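Long-range contact in Thiol:disulfide interchange protein DsbA (Pseudomonas aeruginosa, PDB 4ZL8), which probably introduces disulfide bonds into other periplasmic proteins by passing on its own redox-active disulfide, as a thioredoxin-fold oxidoreductase of the DsbA subfamily: residues A[10-21]-A[159-169]. The protein carries 1 engineered substitution. Numbering follows the deposited sequence.
Sequences KEYVELSSPVPV and NGKYRFDIGSA
V13 and R163 form an antiparallel hydrogen-bonded pair, V13 N reaching R163 O at 3.0 Å and R163 N reaching V13 O at 2.9 Å, while E14 and Y162 make the adjoining non-hydrogen-bonded pair; beyond the short strand, two further backbone hydrogen bonds, L15 N to K161 O and V19 N to G160 O, hold the loop that follows. The contact exemplifies how a very short edge strand can be supplemented by bonds and side-chain contacts flanking its bridges. The two faces of the sheet are built differently here. On one, V13 and R163 run side by side, and V13 CG2 lies over a face of the guanidinium, 3.6 Å from R163 NH1. The arginine leaves the backbone with CG anti to N (chi1 -171°), stays extended through chi2 and bends at chi3 (66°), which brings NH2 within 3.7 Å of L15 CD2; NH2 also bonds Y148 O. On the other face E14 and Y162 lie side by side, E14 OE2 coming up to the edge of the Y162 ring; the Y12 ring points the same way as that of Y162, their planes nearly perpendicular and Y12 CE1 3.8 Å from Y162 CD1. K161 CB sits over the centre of the Y162 ring; K161 and Y162 together face V158 in a classic beta bulge. At the far end S168 OG donates to E11 O (2.7 Å) from above the carbonyl plane and accepts from D165 N, while S168 N is held by D165 OD1: a capping box whose serine hydroxyl also ties down the incoming chain. At the opposite end one water bridges V19 O and N159 O. The result is an outer strand added to the thioredoxin-fold sheet: 13-14 borders 162-165, which pairs in turn with 155-158. Helix 172-188 packs on F164 through L178 and L182, and its E186 forms a salt bridge with K161 NZ and a hydrogen bond with Y162 OH, whereas V19 rests against helix 132-148.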
loop_
_atom_site.group_PDB
_atom_site.type_symbol
_atom_site.label_atom_id
_atom_site.label_comp_id
_atom_site.label_asym_id
_atom_site.label_seq_id
_atom_site.Cartn_x
_atom_site.Cartn_y
_atom_site.Cartn_z
ATOM N N LYS A 10 -22.134 3.524 3.564
ATOM C CA LYS A 10 -21.932 3.138 4.951
ATOM C C LYS A 10 -20.545 2.509 5.132
ATOM O O LYS A 10 -19.580 3.192 5.471
ATOM C CB LYS A 10 -23.054 2.183 5.378
ATOM C CG LYS A 10 -23.052 1.810 6.841
ATOM C CD LYS A 10 -24.343 1.095 7.190
ATOM C CE LYS A 10 -24.333 0.531 8.593
ATOM N NZ LYS A 10 -25.639 -0.100 8.912
ATOM N N GLU A 11 -20.409 1.214 4.861
ATOM C CA GLU A 11 -19.139 0.553 5.101
ATOM C C GLU A 11 -18.090 0.899 4.033
ATOM O O GLU A 11 -16.908 0.795 4.264
ATOM C CB GLU A 11 -19.329 -0.967 5.179
ATOM C CG GLU A 11 -20.251 -1.449 6.289
ATOM C CD GLU A 11 -21.688 -1.575 5.840
ATOM O OE1 GLU A 11 -22.056 -1.066 4.764
ATOM O OE2 GLU A 11 -22.481 -2.228 6.557
ATOM N N TYR A 12 -18.553 1.286 2.850
ATOM C CA TYR A 12 -17.689 1.728 1.758
ATOM C C TYR A 12 -18.395 2.831 0.992
ATOM O O TYR A 12 -19.608 2.981 1.107
ATOM C CB TYR A 12 -17.361 0.572 0.791
ATOM C CG TYR A 12 -18.536 0.070 -0.021
ATOM C CD1 TYR A 12 -18.732 0.473 -1.339
ATOM C CD2 TYR A 12 -19.435 -0.833 0.522
ATOM C CE1 TYR A 12 -19.807 0.011 -2.066
ATOM C CE2 TYR A 12 -20.518 -1.302 -0.195
ATOM C CZ TYR A 12 -20.695 -0.887 -1.496
ATOM O OH TYR A 12 -21.771 -1.349 -2.225
ATOM N N VAL A 13 -17.620 3.564 0.188
ATOM C CA VAL A 13 -18.224 4.507 -0.745
ATOM C C VAL A 13 -17.749 4.180 -2.152
ATOM O O VAL A 13 -16.654 3.670 -2.341
ATOM C CB VAL A 13 -17.886 5.980 -0.397
ATOM C CG1 VAL A 13 -18.390 6.337 0.969
ATOM C CG2 VAL A 13 -16.380 6.255 -0.531
ATOM N N GLU A 14 -18.594 4.493 -3.123
ATOM C CA GLU A 14 -18.205 4.396 -4.524
ATOM C C GLU A 14 -17.674 5.751 -4.998
ATOM O O GLU A 14 -18.304 6.795 -4.796
ATOM C CB GLU A 14 -19.384 3.961 -5.385
ATOM C CG GLU A 14 -18.953 3.643 -6.798
ATOM C CD GLU A 14 -19.994 2.886 -7.588
ATOM O OE1 GLU A 14 -19.978 3.024 -8.829
ATOM O OE2 GLU A 14 -20.810 2.154 -6.974
ATOM N N LEU A 15 -16.493 5.739 -5.602
ATOM C CA LEU A 15 -15.932 6.959 -6.155
ATOM C C LEU A 15 -16.735 7.370 -7.390
ATOM O O LEU A 15 -16.890 6.566 -8.317
ATOM C CB LEU A 15 -14.462 6.718 -6.518
ATOM C CG LEU A 15 -13.543 6.311 -5.368
ATOM C CD1 LEU A 15 -12.140 6.068 -5.858
ATOM C CD2 LEU A 15 -13.529 7.387 -4.293
ATOM N N SER A 16 -17.211 8.614 -7.432
ATOM C CA SER A 16 -18.001 9.073 -8.558
ATOM C C SER A 16 -17.155 9.168 -9.841
ATOM O O SER A 16 -17.706 9.086 -10.952
ATOM C CB SER A 16 -18.712 10.385 -8.256
ATOM O OG SER A 16 -17.826 11.479 -8.168
ATOM N N SER A 17 -15.841 9.329 -9.672
ATOM C CA SER A 17 -14.878 9.278 -10.778
ATOM C C SER A 17 -13.922 8.105 -10.536
ATOM O O SER A 17 -12.904 8.277 -9.877
ATOM C CB SER A 17 -14.093 10.584 -10.878
ATOM O OG SER A 17 -14.926 11.682 -11.226
ATOM N N PRO A 18 -14.282 6.909 -11.029
ATOM C CA PRO A 18 -13.402 5.749 -10.880
ATOM C C PRO A 18 -12.022 6.003 -11.467
ATOM O O PRO A 18 -11.853 6.772 -12.419
ATOM C CB PRO A 18 -14.120 4.642 -11.651
ATOM C CG PRO A 18 -15.551 5.059 -11.691
ATOM C CD PRO A 18 -15.545 6.567 -11.708
ATOM N N VAL A 19 -11.038 5.358 -10.866
ATOM C CA VAL A 19 -9.629 5.586 -11.158
ATOM C C VAL A 19 -9.083 4.372 -11.919
ATOM O O VAL A 19 -9.434 3.228 -11.610
ATOM C CB VAL A 19 -8.867 5.778 -9.835
ATOM C CG1 VAL A 19 -7.410 6.057 -10.066
ATOM C CG2 VAL A 19 -9.514 6.920 -9.009
ATOM N N PRO A 20 -8.225 4.600 -12.929
ATOM C CA PRO A 20 -7.649 3.445 -13.630
ATOM C C PRO A 20 -6.849 2.574 -12.681
ATOM O O PRO A 20 -6.269 3.042 -11.710
ATOM C CB PRO A 20 -6.734 4.092 -14.683
ATOM C CG PRO A 20 -7.302 5.487 -14.875
ATOM C CD PRO A 20 -7.831 5.883 -13.531
ATOM N N VAL A 21 -6.797 1.284 -12.998
ATOM C CA VAL A 21 -6.086 0.319 -12.157
ATOM C C VAL A 21 -4.667 0.070 -12.683
ATOM O O VAL A 21 -4.379 0.284 -13.849
ATOM C CB VAL A 21 -6.845 -1.009 -12.021
ATOM C CG1 VAL A 21 -8.216 -0.777 -11.385
ATOM C CG2 VAL A 21 -6.980 -1.727 -13.370
ATOM N N ASN A 159 -10.607 -1.989 -7.037
ATOM C CA ASN A 159 -10.779 -1.784 -8.474
ATOM C C ASN A 159 -10.950 -0.332 -8.904
ATOM O O ASN A 159 -11.637 -0.023 -9.872
ATOM C CB ASN A 159 -11.912 -2.649 -9.038
ATOM C CG ASN A 159 -11.522 -3.331 -10.315
ATOM O OD1 ASN A 159 -10.336 -3.525 -10.589
ATOM N ND2 ASN A 159 -12.519 -3.683 -11.121
ATOM N N GLY A 160 -10.269 0.556 -8.192
ATOM C CA GLY A 160 -10.296 1.975 -8.514
ATOM C C GLY A 160 -11.645 2.629 -8.253
ATOM O O GLY A 160 -11.885 3.749 -8.677
ATOM N N LYS A 161 -12.521 1.912 -7.548
ATOM C CA LYS A 161 -13.937 2.264 -7.491
ATOM C C LYS A 161 -14.505 2.393 -6.080
ATOM O O LYS A 161 -15.466 3.137 -5.896
ATOM C CB LYS A 161 -14.773 1.192 -8.235
ATOM C CG LYS A 161 -14.684 1.265 -9.743
ATOM C CD LYS A 161 -15.474 0.128 -10.384
ATOM C CE LYS A 161 -15.052 -0.082 -11.826
ATOM N NZ LYS A 161 -15.599 -1.326 -12.426
ATOM N N TYR A 162 -14.019 1.601 -5.127
ATOM C CA TYR A 162 -14.662 1.514 -3.813
ATOM C C TYR A 162 -13.635 1.807 -2.739
ATOM O O TYR A 162 -12.582 1.159 -2.692
ATOM C CB TYR A 162 -15.247 0.116 -3.569
ATOM C CG TYR A 162 -16.084 -0.412 -4.693
ATOM C CD1 TYR A 162 -17.344 0.095 -4.949
ATOM C CD2 TYR A 162 -15.602 -1.425 -5.507
ATOM C CE1 TYR A 162 -18.116 -0.405 -5.995
ATOM C CE2 TYR A 162 -16.349 -1.916 -6.543
ATOM C CZ TYR A 162 -17.599 -1.401 -6.776
ATOM O OH TYR A 162 -18.368 -1.886 -7.793
ATOM N N ARG A 163 -13.939 2.764 -1.858
ATOM C CA ARG A 163 -13.002 3.148 -0.796
ATOM C C ARG A 163 -13.589 2.808 0.555
ATOM O O ARG A 163 -14.768 3.055 0.800
ATOM C CB ARG A 163 -12.682 4.640 -0.883
ATOM C CG ARG A 163 -11.570 5.098 0.039
ATOM C CD ARG A 163 -11.412 6.618 0.048
ATOM N NE ARG A 163 -12.569 7.278 0.614
ATOM C CZ ARG A 163 -13.156 8.361 0.118
ATOM N NH1 ARG A 163 -14.191 8.867 0.744
ATOM N NH2 ARG A 163 -12.733 8.934 -1.013
ATOM N N PHE A 164 -12.761 2.258 1.433
ATOM C CA PHE A 164 -13.216 1.878 2.773
ATOM C C PHE A 164 -12.026 1.773 3.707
ATOM O O PHE A 164 -10.890 1.693 3.259
ATOM C CB PHE A 164 -14.037 0.579 2.753
ATOM C CG PHE A 164 -13.373 -0.585 2.068
ATOM C CD1 PHE A 164 -13.369 -0.672 0.683
ATOM C CD2 PHE A 164 -12.787 -1.629 2.807
ATOM C CE1 PHE A 164 -12.787 -1.751 0.037
ATOM C CE2 PHE A 164 -12.220 -2.721 2.154
ATOM C CZ PHE A 164 -12.213 -2.768 0.770
ATOM N N ASP A 165 -12.279 1.815 5.010
ATOM C CA ASP A 165 -11.180 1.662 5.951
ATOM C C ASP A 165 -11.621 0.786 7.110
ATOM O O ASP A 165 -12.738 0.254 7.091
ATOM C CB ASP A 165 -10.599 3.023 6.379
ATOM C CG ASP A 165 -11.603 3.931 7.043
ATOM O OD1 ASP A 165 -12.478 3.455 7.777
ATOM O OD2 ASP A 165 -11.456 5.175 6.912
ATOM N N ILE A 166 -10.766 0.590 8.102
ATOM C CA ILE A 166 -11.083 -0.356 9.151
ATOM C C ILE A 166 -12.285 0.130 9.941
ATOM O O ILE A 166 -13.150 -0.654 10.336
ATOM C CB ILE A 166 -9.864 -0.643 10.040
ATOM C CG1 ILE A 166 -8.762 -1.313 9.198
ATOM C CG2 ILE A 166 -10.264 -1.507 11.218
ATOM C CD1 ILE A 166 -7.434 -1.471 9.908
ATOM N N GLY A 167 -12.358 1.435 10.169
ATOM C CA GLY A 167 -13.461 2.000 10.926
ATOM C C GLY A 167 -14.786 1.864 10.192
ATOM O O GLY A 167 -15.802 1.488 10.794
ATOM N N SER A 168 -14.788 2.147 8.900
ATOM C CA SER A 168 -16.025 2.081 8.132
ATOM C C SER A 168 -16.508 0.639 7.981
ATOM O O SER A 168 -17.708 0.386 8.048
ATOM C CB SER A 168 -15.897 2.794 6.787
ATOM O OG SER A 168 -15.128 2.056 5.856
ATOM N N ALA A 169 -15.577 -0.294 7.786
ATOM C CA ALA A 169 -15.957 -1.706 7.646
ATOM C C ALA A 169 -16.405 -2.319 8.962
ATOM O O ALA A 169 -17.222 -3.246 8.967
ATOM C CB ALA A 169 -14.815 -2.497 7.076
HETATM O O HOH W 1 -11.622 1.745 -12.011
#